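Local coordinates for hypothetical protein Rv2827c (Mycobacterium tuberculosis, PDB 1ZEL) that is of unknown cellular function but probably binds DNA through a winged-helix domain and carries a domain related to the AbiEi antitoxin family, at residues V145-P159 with A180-R193. Sequence-based numbering, arbitrary orientation.
Sequences VRIPWNAADTALLAP and ALGPEALLVQIATR. With FMT (formic acid), chain E.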
loop_
_atom_site.group_PDB
_atom_site.type_symbol
_atom_site.label_atom_id
_atom_site.label_comp_id
_atom_site.label_asym_id
_atom_site.label_seq_id
_atom_site.Cartn_x
_atom_site.Cartn_y
_atom_site.Cartn_z
ATOM N N VAL A 145 -4.294 1.836 -7.828
ATOM C CA VAL A 145 -4.104 1.024 -9.011
ATOM C C VAL A 145 -5.374 0.206 -9.147
ATOM O O VAL A 145 -5.945 -0.250 -8.154
ATOM C CB VAL A 145 -2.792 0.173 -8.956
ATOM C CG1 VAL A 145 -2.895 -0.956 -7.952
ATOM C CG2 VAL A 145 -2.465 -0.377 -10.355
ATOM N N ARG A 146 -5.863 0.090 -10.370
ATOM C CA ARG A 146 -7.216 -0.399 -10.581
ATOM C C ARG A 146 -7.284 -1.572 -11.559
ATOM O O ARG A 146 -7.944 -1.490 -12.598
ATOM C CB ARG A 146 -8.102 0.742 -11.086
ATOM C CG ARG A 146 -8.430 1.780 -10.036
ATOM C CD ARG A 146 -9.799 1.555 -9.444
ATOM N NE ARG A 146 -10.266 2.753 -8.748
ATOM C CZ ARG A 146 -11.203 2.734 -7.811
ATOM N NH1 ARG A 146 -11.763 1.578 -7.493
ATOM N NH2 ARG A 146 -11.562 3.854 -7.188
ATOM N N ILE A 147 -6.623 -2.661 -11.211
ATOM C CA ILE A 147 -6.670 -3.890 -11.997
ATOM C C ILE A 147 -7.922 -4.640 -11.562
ATOM O O ILE A 147 -8.138 -4.810 -10.361
ATOM C CB ILE A 147 -5.383 -4.688 -11.739
ATOM C CG1 ILE A 147 -4.189 -3.853 -12.213
ATOM C CG2 ILE A 147 -5.412 -6.082 -12.404
ATOM C CD1 ILE A 147 -2.875 -4.435 -11.860
ATOM N N PRO A 148 -8.778 -5.058 -12.526
ATOM C CA PRO A 148 -10.084 -5.600 -12.150
ATOM C C PRO A 148 -10.074 -7.032 -11.635
ATOM O O PRO A 148 -10.881 -7.860 -12.080
ATOM C CB PRO A 148 -10.892 -5.495 -13.457
ATOM C CG PRO A 148 -9.876 -5.658 -14.509
ATOM C CD PRO A 148 -8.619 -5.010 -13.999
ATOM N N TRP A 149 -9.177 -7.328 -10.693
ATOM C CA TRP A 149 -9.280 -8.561 -9.934
ATOM C C TRP A 149 -10.639 -8.696 -9.207
ATOM O O TRP A 149 -11.239 -7.694 -8.760
ATOM C CB TRP A 149 -8.163 -8.634 -8.897
ATOM C CG TRP A 149 -6.807 -8.854 -9.497
ATOM C CD1 TRP A 149 -6.482 -9.779 -10.440
ATOM C CD2 TRP A 149 -5.597 -8.161 -9.171
ATOM N NE1 TRP A 149 -5.135 -9.714 -10.726
ATOM C CE2 TRP A 149 -4.567 -8.729 -9.957
ATOM C CE3 TRP A 149 -5.274 -7.127 -8.278
ATOM C CZ2 TRP A 149 -3.240 -8.283 -9.894
ATOM C CZ3 TRP A 149 -3.956 -6.692 -8.211
ATOM C CH2 TRP A 149 -2.958 -7.264 -9.020
ATOM N N ASN A 150 -11.083 -9.957 -9.103
ATOM C CA ASN A 150 -12.213 -10.376 -8.255
ATOM C C ASN A 150 -11.978 -10.025 -6.770
ATOM O O ASN A 150 -11.186 -10.677 -6.056
ATOM C CB ASN A 150 -12.486 -11.883 -8.442
ATOM C CG ASN A 150 -13.629 -12.387 -7.570
ATOM O OD1 ASN A 150 -14.334 -11.599 -6.943
ATOM N ND2 ASN A 150 -13.816 -13.703 -7.534
ATOM N N ALA A 151 -12.671 -8.973 -6.331
ATOM C CA ALA A 151 -12.679 -8.527 -4.939
ATOM C C ALA A 151 -13.093 -9.624 -3.941
ATOM O O ALA A 151 -12.831 -9.508 -2.740
ATOM C CB ALA A 151 -13.593 -7.319 -4.796
ATOM N N ALA A 152 -13.737 -10.679 -4.440
ATOM C CA ALA A 152 -14.202 -11.756 -3.582
ATOM C C ALA A 152 -13.059 -12.686 -3.192
ATOM O O ALA A 152 -13.092 -13.307 -2.123
ATOM C CB ALA A 152 -15.320 -12.537 -4.259
ATOM N N ASP A 153 -12.047 -12.764 -4.049
ATOM C CA ASP A 153 -10.944 -13.689 -3.854
ATOM C C ASP A 153 -9.681 -12.946 -3.335
ATOM O O ASP A 153 -8.674 -12.805 -4.034
ATOM C CB ASP A 153 -10.710 -14.473 -5.160
ATOM C CG ASP A 153 -9.830 -15.709 -4.973
ATOM O OD1 ASP A 153 -9.408 -16.011 -3.829
ATOM O OD2 ASP A 153 -9.552 -16.374 -5.999
ATOM N N THR A 154 -9.766 -12.474 -2.093
ATOM C CA THR A 154 -8.664 -11.742 -1.454
ATOM C C THR A 154 -7.580 -12.707 -0.952
ATOM O O THR A 154 -6.455 -12.286 -0.664
ATOM C CB THR A 154 -9.155 -10.810 -0.291
ATOM O OG1 THR A 154 -9.948 -11.561 0.641
ATOM C CG2 THR A 154 -9.971 -9.613 -0.828
ATOM N N ALA A 155 -7.924 -13.996 -0.868
ATOM C CA ALA A 155 -6.972 -15.057 -0.560
ATOM C C ALA A 155 -5.956 -15.163 -1.688
ATOM O O ALA A 155 -4.778 -15.449 -1.458
ATOM C CB ALA A 155 -7.693 -16.409 -0.359
ATOM N N LEU A 156 -6.425 -14.912 -2.911
ATOM C CA LEU A 156 -5.551 -14.865 -4.056
ATOM C C LEU A 156 -4.639 -13.635 -3.993
ATOM O O LEU A 156 -3.463 -13.735 -4.297
ATOM C CB LEU A 156 -6.375 -14.894 -5.353
ATOM C CG LEU A 156 -5.622 -15.086 -6.680
ATOM C CD1 LEU A 156 -4.598 -16.247 -6.639
ATOM C CD2 LEU A 156 -6.601 -15.254 -7.858
ATOM N N LEU A 157 -5.163 -12.493 -3.558
ATOM C CA LEU A 157 -4.392 -11.240 -3.598
ATOM C C LEU A 157 -3.352 -11.132 -2.496
ATOM O O LEU A 157 -2.190 -10.731 -2.728
ATOM C CB LEU A 157 -5.341 -10.033 -3.579
ATOM C CG LEU A 157 -6.138 -9.880 -4.897
ATOM C CD1 LEU A 157 -7.208 -8.832 -4.778
ATOM C CD2 LEU A 157 -5.208 -9.533 -6.013
ATOM N N ALA A 158 -3.756 -11.574 -1.310
ATOM C CA ALA A 158 -2.927 -11.551 -0.118
ATOM C C ALA A 158 -1.800 -12.591 -0.217
ATOM O O ALA A 158 -1.951 -13.584 -0.919
ATOM C CB ALA A 158 -3.821 -11.861 1.093
ATOM N N PRO A 159 -0.672 -12.383 0.486
ATOM C CA PRO A 159 0.353 -13.414 0.427
ATOM C C PRO A 159 -0.180 -14.716 1.015
ATOM O O PRO A 159 -1.115 -14.694 1.826
ATOM C CB PRO A 159 1.468 -12.861 1.318
ATOM C CG PRO A 159 0.761 -11.965 2.248
ATOM C CD PRO A 159 -0.255 -11.273 1.353
ATOM N N ALA A 180 -2.564 -6.224 2.457
ATOM C CA ALA A 180 -1.534 -5.886 1.485
ATOM C C ALA A 180 -1.407 -7.014 0.466
ATOM O O ALA A 180 -1.630 -8.205 0.782
ATOM C CB ALA A 180 -0.185 -5.629 2.187
ATOM N N LEU A 181 -1.050 -6.630 -0.757
ATOM C CA LEU A 181 -0.853 -7.574 -1.839
ATOM C C LEU A 181 0.322 -8.476 -1.497
ATOM O O LEU A 181 1.307 -8.021 -0.893
ATOM C CB LEU A 181 -0.509 -6.840 -3.142
ATOM C CG LEU A 181 -1.603 -5.977 -3.782
ATOM C CD1 LEU A 181 -1.147 -5.529 -5.178
ATOM C CD2 LEU A 181 -2.961 -6.680 -3.809
ATOM N N GLY A 182 0.208 -9.738 -1.877
ATOM C CA GLY A 182 1.325 -10.647 -1.774
ATOM C C GLY A 182 2.242 -10.505 -2.984
ATOM O O GLY A 182 2.010 -9.660 -3.853
ATOM N N PRO A 183 3.301 -11.329 -3.044
ATOM C CA PRO A 183 4.279 -11.184 -4.118
ATOM C C PRO A 183 3.679 -11.463 -5.489
ATOM O O PRO A 183 4.037 -10.793 -6.442
ATOM C CB PRO A 183 5.350 -12.226 -3.786
ATOM C CG PRO A 183 4.722 -13.173 -2.840
ATOM C CD PRO A 183 3.672 -12.383 -2.087
ATOM N N GLU A 184 2.786 -12.446 -5.588
ATOM C CA GLU A 184 2.166 -12.727 -6.873
ATOM C C GLU A 184 1.362 -11.545 -7.377
ATOM O O GLU A 184 1.516 -11.132 -8.522
ATOM C CB GLU A 184 1.309 -13.997 -6.816
ATOM C CG GLU A 184 2.160 -15.235 -6.532
ATOM C CD GLU A 184 2.134 -15.642 -5.069
ATOM O OE1 GLU A 184 1.747 -14.801 -4.236
ATOM O OE2 GLU A 184 2.495 -16.800 -4.759
ATOM N N ALA A 185 0.539 -10.964 -6.514
ATOM C CA ALA A 185 -0.292 -9.842 -6.951
ATOM C C ALA A 185 0.569 -8.620 -7.232
ATOM O O ALA A 185 0.290 -7.858 -8.159
ATOM C CB ALA A 185 -1.403 -9.546 -5.947
ATOM N N LEU A 186 1.634 -8.454 -6.451
ATOM C CA LEU A 186 2.585 -7.385 -6.712
ATOM C C LEU A 186 3.221 -7.552 -8.089
ATOM O O LEU A 186 3.250 -6.607 -8.880
ATOM C CB LEU A 186 3.674 -7.364 -5.644
ATOM C CG LEU A 186 4.834 -6.413 -5.934
ATOM C CD1 LEU A 186 4.404 -4.926 -5.966
ATOM C CD2 LEU A 186 5.878 -6.673 -4.907
ATOM N N LEU A 187 3.692 -8.759 -8.390
ATOM C CA LEU A 187 4.394 -8.981 -9.641
ATOM C C LEU A 187 3.413 -8.745 -10.788
ATOM O O LEU A 187 3.753 -8.110 -11.800
ATOM C CB LEU A 187 4.969 -10.400 -9.704
ATOM C CG LEU A 187 5.947 -10.716 -10.838
ATOM C CD1 LEU A 187 6.970 -11.779 -10.394
ATOM C CD2 LEU A 187 5.152 -11.186 -12.099
ATOM N N VAL A 188 2.201 -9.270 -10.657
ATOM C CA VAL A 188 1.217 -9.075 -11.728
ATOM C C VAL A 188 0.861 -7.593 -11.884
ATOM O O VAL A 188 0.688 -7.103 -12.997
ATOM C CB VAL A 188 -0.023 -9.944 -11.544
ATOM C CG1 VAL A 188 -1.077 -9.581 -12.584
ATOM C CG2 VAL A 188 0.387 -11.440 -11.676
ATOM N N GLN A 189 0.796 -6.877 -10.772
ATOM C CA GLN A 189 0.485 -5.453 -10.826
ATOM C C GLN A 189 1.528 -4.720 -11.653
ATOM O O GLN A 189 1.200 -3.969 -12.570
ATOM C CB GLN A 189 0.457 -4.843 -9.422
ATOM C CG GLN A 189 0.147 -3.335 -9.456
ATOM C CD GLN A 189 0.640 -2.605 -8.238
ATOM O OE1 GLN A 189 0.641 -3.147 -7.145
ATOM N NE2 GLN A 189 1.049 -1.353 -8.416
ATOM N N ILE A 190 2.798 -4.931 -11.317
ATOM C CA ILE A 190 3.842 -4.140 -11.950
ATOM C C ILE A 190 4.115 -4.605 -13.408
ATOM O O ILE A 190 4.594 -3.824 -14.230
ATOM C CB ILE A 190 5.101 -4.146 -11.066
ATOM C CG1 ILE A 190 5.715 -5.539 -11.016
ATOM C CG2 ILE A 190 4.722 -3.760 -9.616
ATOM C CD1 ILE A 190 7.053 -5.575 -10.244
ATOM N N ALA A 191 3.816 -5.866 -13.721
ATOM C CA ALA A 191 3.870 -6.336 -15.123
ATOM C C ALA A 191 2.701 -5.750 -15.931
ATOM O O ALA A 191 2.869 -5.322 -17.086
ATOM C CB ALA A 191 3.827 -7.875 -15.175
ATOM N N THR A 192 1.520 -5.724 -15.328
ATOM C CA THR A 192 0.327 -5.226 -16.024
ATOM C C THR A 192 0.432 -3.738 -16.299
ATOM O O THR A 192 0.127 -3.280 -17.432
ATOM C CB THR A 192 -0.969 -5.544 -15.231
ATOM O OG1 THR A 192 -1.100 -6.957 -15.101
ATOM C CG2 THR A 192 -2.217 -4.983 -15.927
ATOM N N ARG A 193 0.864 -2.990 -15.280
ATOM C CA ARG A 193 0.945 -1.533 -15.382
ATOM C C ARG A 193 2.254 -1.056 -14.758
ATOM O O ARG A 193 2.253 -0.611 -13.631
ATOM C CB ARG A 193 -0.249 -0.886 -14.662
ATOM C CG ARG A 193 -1.564 -0.990 -15.470
ATOM C CD ARG A 193 -2.748 -0.496 -14.698
ATOM N NE ARG A 193 -3.967 -1.163 -15.141
ATOM C CZ ARG A 193 -5.196 -0.788 -14.800
ATOM N NH1 ARG A 193 -5.379 0.274 -14.025
ATOM N NH2 ARG A 193 -6.241 -1.475 -15.245
HETATM C C FMT E . -9.189 6.216 -8.066
HETATM O O1 FMT E . -10.255 6.583 -7.555
HETATM O O2 FMT E . -9.080 5.301 -8.898
HETATM O O HOH W 1 -0.228 -12.499 -4.075
#
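Trp149 sets the rim of its indole against helix 183-192. Its six-membered ring leads: CH2 lies 3.4 Å from Ala185 O, while the ring edge meets Val188, with CZ2 3.7 Å from CG1. Leu157 CD2 covers one face of the indole and Ile147 CG2 sits over the centre of the other, so the ring is sandwiched within its own segment; NE1 is hydrogen-bonded to Leu222 O in helix 216-223.

The tight part is the helix start, where Pro159 CA comes within 3.7 Å of Gly182 CA. Gly182, the N-cap residue, donates its N-H to Leu157 O over 2.7 Å, almost straight at 174° and in the carbonyl plane. A water lies within hydrogen-bonding distance of Leu157 O and Glu184 OE1 and accepts from Ala185 N.

Apolar packing continues along the helix: Ile147 CD1 rests 3.7 Å from Gln189 CA, and the extended Gln189 chain (CG anti to N, chi1 179°) runs past Val145; OE1 accepts from Gly106 N and NE2 is hydrogen-bonded to Ser196 OG. On the looser solvent side Arg193 lays a guanidinium face on Ile147 CG1, its NH2 3.1 Å from Arg146 O. Arg146 turns outward, its NE and NH2 hydrogen-bonded to O2 and O1 of a formic acid probably from the crystallisation liquor.

Within the AbiEi antitoxin C-terminal family region, the chemistry thus implies a loop and short helix joined to helix 183-192 by one straight backbone bond and a bridging water at its N-terminus, an indole edge midway, and a looser arginine cover at its C-terminal end.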